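Ceramide very long chain fatty acid hydroxylase SCS7 (Saccharomyces cerevisiae, PDB 4ZR1) hydroxylates the very long chain fatty acid of ceramides, probably at C-2, in the endoplasmic reticulum membrane, probably at a dimetal centre, with electrons from cytochrome b5. Local coordinates at residues R58-Q63 with T169-H174; F233-S238 with P242-L247. One frame throughout, in Å; residues are numbered along the deposited sequence.

Contact 1 of 2, residues R58-Q63 with T169-H174; sequences RPLLMQ and THFLLH. With ZN (zinc ion), chain D; BOG (octyl beta-D-glucopyranoside), chain E.
Leu-173 O accepts a 2.6 Å hydrogen bond from O4 of an octyl glucoside, on the same turn of helix 164-179 from which Phe-171 and Leu-172 reach Leu-60 and Leu-61. The touch across the segments is wholly apolar. A chi1 of -180° sets the Phe-171 ring opposite its backbone N and brings CZ to 4.0 Å from Leu-60 CD1 and CD2 to 4.0 Å from Leu-61 CD1. Leu-60 crosses the phenyl group at about a right angle, whereas Leu-61 meets it obliquely and also brings CD1 to 4.4 Å from Leu-172 CD2. That same Leu-172 methyl lies 3.4 Å from C3' of the detergent's octyl chain. On segment 58-63, Gln-63 NE2 bonds back to Pro-59 O at 3.0 Å from above the carbonyl plane. Leu-91 and, from helix 71-78, Tyr-74 and Ile-78 add to the packing round Phe-171. Three residues on from Phe-171, His-174 NE2 binds zinc at 2.2 Å, together with His-150, His-155, His-178 and His-254. Between segments 58-63 and 169-174 dispersion alone makes the join; a directional tie to the metal-bearing helix comes from nearby, in the hydrogen bond between His-170 ND1 and Tyr-74 OH.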
# COMPACT_ATOMS: atom_id res chain seq x y z
N ARG A 58 -15.40 -5.57 15.78
CA ARG A 58 -15.19 -4.44 16.67
C ARG A 58 -14.13 -3.53 16.06
O ARG A 58 -13.25 -4.01 15.35
CB ARG A 58 -14.76 -4.94 18.05
CG ARG A 58 -15.78 -5.81 18.77
CD ARG A 58 -16.89 -4.97 19.36
NE ARG A 58 -17.66 -5.69 20.36
CZ ARG A 58 -18.96 -5.94 20.28
NH1 ARG A 58 -19.58 -6.59 21.27
NH2 ARG A 58 -19.65 -5.53 19.24
N PRO A 59 -14.20 -2.21 16.34
CA PRO A 59 -13.24 -1.26 15.74
C PRO A 59 -11.80 -1.73 15.95
O PRO A 59 -11.44 -2.10 17.07
CB PRO A 59 -13.52 0.05 16.48
CG PRO A 59 -14.96 -0.06 16.93
CD PRO A 59 -15.19 -1.55 17.22
N LEU A 60 -11.02 -1.72 14.88
CA LEU A 60 -9.71 -2.37 14.84
C LEU A 60 -8.59 -1.57 15.50
O LEU A 60 -7.67 -2.14 16.09
CB LEU A 60 -9.32 -2.67 13.39
CG LEU A 60 -10.21 -3.67 12.64
CD1 LEU A 60 -9.86 -3.73 11.17
CD2 LEU A 60 -10.09 -5.05 13.27
N LEU A 61 -8.66 -0.25 15.41
CA LEU A 61 -7.56 0.59 15.85
C LEU A 61 -7.32 0.59 17.37
O LEU A 61 -6.19 0.43 17.82
CB LEU A 61 -7.80 2.01 15.35
CG LEU A 61 -6.59 2.90 15.13
CD1 LEU A 61 -5.59 2.20 14.24
CD2 LEU A 61 -7.07 4.17 14.49
N MET A 62 -8.37 0.78 18.17
CA MET A 62 -8.19 0.77 19.63
C MET A 62 -7.78 -0.62 20.07
O MET A 62 -7.01 -0.80 21.02
CB MET A 62 -9.46 1.22 20.36
CG MET A 62 -9.56 2.74 20.55
SD MET A 62 -8.25 3.41 21.61
CE MET A 62 -8.57 5.17 21.51
N GLN A 63 -8.31 -1.59 19.36
CA GLN A 63 -8.05 -2.99 19.60
C GLN A 63 -6.54 -3.27 19.45
O GLN A 63 -5.99 -4.16 20.09
CB GLN A 63 -8.89 -3.79 18.61
CG GLN A 63 -9.39 -5.10 19.07
CD GLN A 63 -10.17 -5.80 17.98
OE1 GLN A 63 -10.00 -7.00 17.77
NE2 GLN A 63 -11.02 -5.07 17.29
N THR A 169 0.72 2.63 13.65
CA THR A 169 1.31 3.43 12.58
C THR A 169 1.51 2.58 11.33
O THR A 169 1.19 2.99 10.22
CB THR A 169 2.66 4.04 12.99
OG1 THR A 169 2.50 4.77 14.21
CG2 THR A 169 3.20 4.96 11.90
N HIS A 170 2.08 1.40 11.54
CA HIS A 170 2.28 0.44 10.47
C HIS A 170 0.95 0.08 9.81
O HIS A 170 0.79 0.16 8.59
CB HIS A 170 2.95 -0.82 11.02
CG HIS A 170 3.18 -1.88 10.00
ND1 HIS A 170 2.20 -2.77 9.62
CD2 HIS A 170 4.28 -2.21 9.28
CE1 HIS A 170 2.68 -3.59 8.70
NE2 HIS A 170 3.95 -3.27 8.48
N PHE A 171 -0.01 -0.30 10.64
CA PHE A 171 -1.37 -0.62 10.21
C PHE A 171 -1.96 0.48 9.33
O PHE A 171 -2.48 0.20 8.25
CB PHE A 171 -2.25 -0.85 11.44
CG PHE A 171 -3.67 -1.19 11.13
CD1 PHE A 171 -4.02 -2.47 10.75
CD2 PHE A 171 -4.67 -0.23 11.24
CE1 PHE A 171 -5.35 -2.79 10.48
CE2 PHE A 171 -5.99 -0.54 10.97
CZ PHE A 171 -6.34 -1.82 10.59
N LEU A 172 -1.87 1.72 9.78
CA LEU A 172 -2.39 2.86 9.02
C LEU A 172 -1.66 3.11 7.70
O LEU A 172 -2.25 3.62 6.74
CB LEU A 172 -2.35 4.13 9.87
CG LEU A 172 -3.37 4.26 11.00
CD1 LEU A 172 -3.10 5.52 11.79
CD2 LEU A 172 -4.81 4.26 10.47
N LEU A 173 -0.37 2.77 7.63
CA LEU A 173 0.42 3.06 6.42
C LEU A 173 0.28 1.98 5.36
O LEU A 173 0.37 2.28 4.18
CB LEU A 173 1.89 3.25 6.77
CG LEU A 173 2.21 4.52 7.56
CD1 LEU A 173 3.71 4.71 7.71
CD2 LEU A 173 1.57 5.73 6.91
N HIS A 174 0.08 0.74 5.77
CA HIS A 174 0.09 -0.36 4.82
C HIS A 174 -0.45 -1.69 5.38
O HIS A 174 -1.01 -2.50 4.64
CB HIS A 174 1.51 -0.57 4.30
CG HIS A 174 1.57 -1.38 3.04
ND1 HIS A 174 0.95 -0.98 1.87
CD2 HIS A 174 2.16 -2.56 2.77
CE1 HIS A 174 1.18 -1.88 0.94
NE2 HIS A 174 1.91 -2.85 1.45
ZN ZN D . 2.93 -4.58 0.64
C1 BOG E . -3.89 3.42 4.10
O1 BOG E . -5.15 3.85 4.56
C2 BOG E . -4.10 2.33 3.07
O2 BOG E . -4.62 1.21 3.75
C3 BOG E . -2.77 1.92 2.47
O3 BOG E . -2.93 1.06 1.36
C4 BOG E . -1.94 3.10 2.09
O4 BOG E . -0.65 2.63 1.78
C5 BOG E . -1.86 4.06 3.25
O5 BOG E . -3.16 4.50 3.56
C6 BOG E . -0.93 5.19 2.84
O6 BOG E . -1.24 6.40 3.48
C1' BOG E . -5.27 3.98 5.96
C2' BOG E . -6.66 4.43 6.35
C3' BOG E . -6.57 5.15 7.68
C4' BOG E . -7.12 6.56 7.60
C5' BOG E . -6.33 7.49 8.50
C6' BOG E . -7.11 8.76 8.75
C7' BOG E . -6.26 9.76 9.50
C8' BOG E . -6.22 9.38 10.96

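Contact 2 of 2, residues F233-S238 with P242-L247; sequences FFLHHS and PFMRKL. With ZN (zinc ion), chain C; BOG (octyl beta-D-glucopyranoside), chain G; BOG (octyl beta-D-glucopyranoside), chain H; BOG (octyl beta-D-glucopyranoside), chain F.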
# COMPACT_ATOMS: atom_id res chain seq x y z
N PHE A 233 -4.93 0.51 -7.15
CA PHE A 233 -6.34 0.22 -7.01
C PHE A 233 -6.83 -0.80 -8.04
O PHE A 233 -7.44 -1.81 -7.67
CB PHE A 233 -7.18 1.50 -7.14
CG PHE A 233 -8.63 1.29 -6.79
CD1 PHE A 233 -9.05 1.33 -5.46
CD2 PHE A 233 -9.57 1.01 -7.78
CE1 PHE A 233 -10.38 1.13 -5.13
CE2 PHE A 233 -10.92 0.80 -7.45
CZ PHE A 233 -11.32 0.86 -6.14
N PHE A 234 -6.56 -0.56 -9.31
CA PHE A 234 -7.22 -1.34 -10.35
C PHE A 234 -6.57 -2.70 -10.52
O PHE A 234 -7.14 -3.61 -11.12
CB PHE A 234 -7.27 -0.55 -11.66
CG PHE A 234 -8.21 0.63 -11.60
CD1 PHE A 234 -9.57 0.44 -11.41
CD2 PHE A 234 -7.73 1.93 -11.70
CE1 PHE A 234 -10.44 1.51 -11.32
CE2 PHE A 234 -8.60 3.01 -11.62
CZ PHE A 234 -9.95 2.80 -11.43
N LEU A 235 -5.39 -2.86 -9.93
CA LEU A 235 -4.78 -4.17 -9.82
C LEU A 235 -5.62 -5.10 -8.93
O LEU A 235 -5.70 -6.30 -9.18
CB LEU A 235 -3.37 -4.07 -9.27
CG LEU A 235 -2.28 -3.50 -10.18
CD1 LEU A 235 -0.94 -3.69 -9.50
CD2 LEU A 235 -2.30 -4.18 -11.54
N HIS A 236 -6.25 -4.55 -7.90
CA HIS A 236 -7.07 -5.34 -6.99
C HIS A 236 -8.51 -5.48 -7.46
O HIS A 236 -9.11 -6.56 -7.37
CB HIS A 236 -7.08 -4.73 -5.58
CG HIS A 236 -5.82 -4.95 -4.81
ND1 HIS A 236 -5.57 -6.12 -4.13
CD2 HIS A 236 -4.75 -4.16 -4.62
CE1 HIS A 236 -4.39 -6.04 -3.56
NE2 HIS A 236 -3.87 -4.86 -3.83
N HIS A 237 -9.07 -4.38 -7.97
CA HIS A 237 -10.50 -4.30 -8.19
C HIS A 237 -10.94 -4.22 -9.65
O HIS A 237 -11.90 -3.53 -9.98
CB HIS A 237 -11.05 -3.11 -7.40
CG HIS A 237 -10.95 -3.27 -5.92
ND1 HIS A 237 -10.11 -2.52 -5.14
CD2 HIS A 237 -11.58 -4.13 -5.08
CE1 HIS A 237 -10.23 -2.89 -3.87
NE2 HIS A 237 -11.12 -3.87 -3.82
N SER A 238 -10.25 -4.94 -10.53
CA SER A 238 -10.56 -4.82 -11.95
C SER A 238 -9.96 -5.91 -12.83
O SER A 238 -8.81 -6.31 -12.64
CB SER A 238 -10.07 -3.46 -12.46
OG SER A 238 -10.10 -3.43 -13.87
N PRO A 242 -5.21 -6.87 -21.26
CA PRO A 242 -4.21 -7.94 -21.27
C PRO A 242 -2.79 -7.52 -20.89
O PRO A 242 -2.11 -8.27 -20.18
CB PRO A 242 -4.25 -8.42 -22.71
CG PRO A 242 -5.67 -8.21 -23.10
CD PRO A 242 -6.10 -6.95 -22.43
N PHE A 243 -2.33 -6.36 -21.34
CA PHE A 243 -0.94 -5.99 -21.14
C PHE A 243 -0.62 -5.72 -19.66
O PHE A 243 0.53 -5.84 -19.24
CB PHE A 243 -0.55 -4.79 -22.03
CG PHE A 243 -1.19 -3.50 -21.62
CD1 PHE A 243 -2.47 -3.18 -22.04
CD2 PHE A 243 -0.48 -2.57 -20.86
CE1 PHE A 243 -3.06 -1.97 -21.67
CE2 PHE A 243 -1.06 -1.36 -20.49
CZ PHE A 243 -2.35 -1.06 -20.90
N MET A 244 -1.64 -5.38 -18.88
CA MET A 244 -1.46 -5.16 -17.44
C MET A 244 -1.81 -6.40 -16.62
O MET A 244 -1.52 -6.46 -15.43
CB MET A 244 -2.30 -3.98 -16.95
CG MET A 244 -1.65 -2.63 -17.15
SD MET A 244 -2.74 -1.27 -16.73
CE MET A 244 -2.90 -1.47 -14.97
N ARG A 245 -2.42 -7.37 -17.29
CA ARG A 245 -2.97 -8.55 -16.63
C ARG A 245 -1.92 -9.35 -15.85
O ARG A 245 -2.23 -9.96 -14.83
CB ARG A 245 -3.66 -9.42 -17.68
CG ARG A 245 -4.75 -10.31 -17.15
CD ARG A 245 -5.72 -10.73 -18.26
NE ARG A 245 -6.46 -9.60 -18.82
CZ ARG A 245 -7.41 -9.72 -19.74
NH1 ARG A 245 -8.05 -8.65 -20.21
NH2 ARG A 245 -7.74 -10.92 -20.20
N LYS A 246 -0.68 -9.32 -16.32
CA LYS A 246 0.41 -10.04 -15.68
C LYS A 246 1.06 -9.23 -14.57
O LYS A 246 1.74 -9.78 -13.71
CB LYS A 246 1.46 -10.45 -16.72
CG LYS A 246 1.24 -11.86 -17.24
CD LYS A 246 1.69 -12.04 -18.69
CE LYS A 246 0.62 -12.79 -19.47
NZ LYS A 246 0.96 -12.92 -20.92
N LEU A 247 0.86 -7.92 -14.61
CA LEU A 247 1.30 -7.07 -13.51
C LEU A 247 0.35 -7.30 -12.33
O LEU A 247 0.75 -7.26 -11.16
CB LEU A 247 1.32 -5.60 -13.94
CG LEU A 247 1.83 -4.55 -12.95
CD1 LEU A 247 3.32 -4.72 -12.67
CD2 LEU A 247 1.55 -3.16 -13.48
ZN ZN C . -2.13 -4.14 -2.91
C1 BOG G . -11.00 -0.51 -16.40
O1 BOG G . -9.92 -0.11 -15.59
C2 BOG G . -11.61 -1.76 -15.81
O2 BOG G . -10.65 -2.78 -15.83
C3 BOG G . -12.81 -2.20 -16.62
O3 BOG G . -13.49 -3.22 -15.92
C4 BOG G . -13.73 -1.03 -16.87
O4 BOG G . -14.70 -1.39 -17.83
C5 BOG G . -12.92 0.13 -17.40
O5 BOG G . -11.97 0.51 -16.44
C6 BOG G . -13.83 1.30 -17.72
O6 BOG G . -14.92 1.32 -16.83
C1' BOG G . -8.65 -0.18 -16.18
C2' BOG G . -7.74 0.82 -15.50
C3' BOG G . -6.32 0.68 -15.99
C4' BOG G . -5.61 2.01 -15.88
C5' BOG G . -5.36 2.35 -14.43
C6' BOG G . -3.92 2.79 -14.27
C7' BOG G . -3.78 4.27 -14.56
C8' BOG G . -2.35 4.68 -14.26
C1 BOG H . -14.73 3.03 -13.44
O1 BOG H . -14.01 3.31 -14.61
C2 BOG H . -16.22 3.01 -13.71
O2 BOG H . -16.63 4.26 -14.22
C3 BOG H . -16.96 2.74 -12.42
O3 BOG H . -18.33 2.52 -12.68
C4 BOG H . -16.38 1.53 -11.72
O4 BOG H . -16.95 1.42 -10.43
C5 BOG H . -14.87 1.65 -11.64
O5 BOG H . -14.33 1.78 -12.93
C6 BOG H . -14.28 0.43 -10.97
O6 BOG H . -14.02 0.70 -9.61
C1' BOG H . -12.61 3.21 -14.46
C2' BOG H . -11.94 4.52 -14.82
C3' BOG H . -10.43 4.35 -14.75
C4' BOG H . -9.75 5.70 -14.67
C5' BOG H . -8.48 5.55 -13.85
C6' BOG H . -7.38 6.45 -14.37
C7' BOG H . -7.41 7.78 -13.64
C8' BOG H . -6.11 8.52 -13.91
C1 BOG F . 5.20 -1.69 -18.39
O1 BOG F . 5.02 -0.50 -17.67
C2 BOG F . 3.85 -2.30 -18.74
O2 BOG F . 3.16 -2.77 -17.58
C3 BOG F . 4.02 -3.48 -19.67
O3 BOG F . 2.77 -3.82 -20.23
C4 BOG F . 5.01 -3.19 -20.78
O4 BOG F . 5.37 -4.41 -21.39
C5 BOG F . 6.27 -2.52 -20.25
O5 BOG F . 5.92 -1.35 -19.56
C6 BOG F . 7.16 -2.12 -21.41
O6 BOG F . 8.14 -3.10 -21.65
C1' BOG F . 6.20 0.14 -17.25
C2' BOG F . 5.79 1.42 -16.55
C3' BOG F . 6.91 1.99 -15.70
C4' BOG F . 6.64 3.46 -15.46
C5' BOG F . 5.29 3.63 -14.79
C6' BOG F . 4.78 5.04 -15.01
C7' BOG F . 3.86 5.44 -13.88
C8' BOG F . 4.62 5.46 -12.58
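Leu-235 fills the buried protein side of the corner between helix 211-236 and helix 242-256, its CD2 methyl touching both Met-244 and Leu-247. CG stands beside the backbone N (chi1 -72°), which carries CD2 to 4.2 Å from Leu-247 C, 4.4 Å from Leu-247 CG and 4.4 Å from Met-244 CE; the bend of the methionine chain at chi3 (68°) sets the direction of its methyl. Leu-240, in the connecting loop, and His-251 also touch Leu-235. On the other side detergent supplies much of what meets Phe-234. Two octyl tails come to neighbouring atoms of its rim, CD2 lying 3.6 Å from C5' of one (chain G) and CE2 3.4 Å from C5' of the other (chain H), while Phe-233 CD2 lies over one ring face. Replacing Phe-234 by a serine would probably leave both alkyl tails without their aromatic partner and one side of Phe-233 less covered. Phe-243 O accepts a 3.2 Å hydrogen bond from O3 of a third glucoside. His-236 NE2 binds zinc at 2.1 Å, alongside His-177, His-232, His-251 and His-255. An apolar corner thus sits beside a zinc ligand, and the bound detergent suggests that its Phe-234 side can accept alkyl chains.

In the fold
Contact 1 closes before contact 2 opens along the chain, and the two lie on opposite sides of its centre, with centres 27 Å apart and nearest atoms about 8 Å apart. They share no helix: contact 1 joins helix 60-65 to helix 164-179, and contact 2 joins the cytoplasmic end of helix 211-236 to helix 242-256. The metal centre connects them. Each includes a ligand of a different zinc, and the ligands interleave, since helix 164-179 also supplies His-177 to the zinc of contact 2 while helix 242-256 supplies His-254 to that of contact 1. Both contacts thus flank the likely catalytic dimetal centre, on what is inferred to be the cytoplasmic side of the membrane.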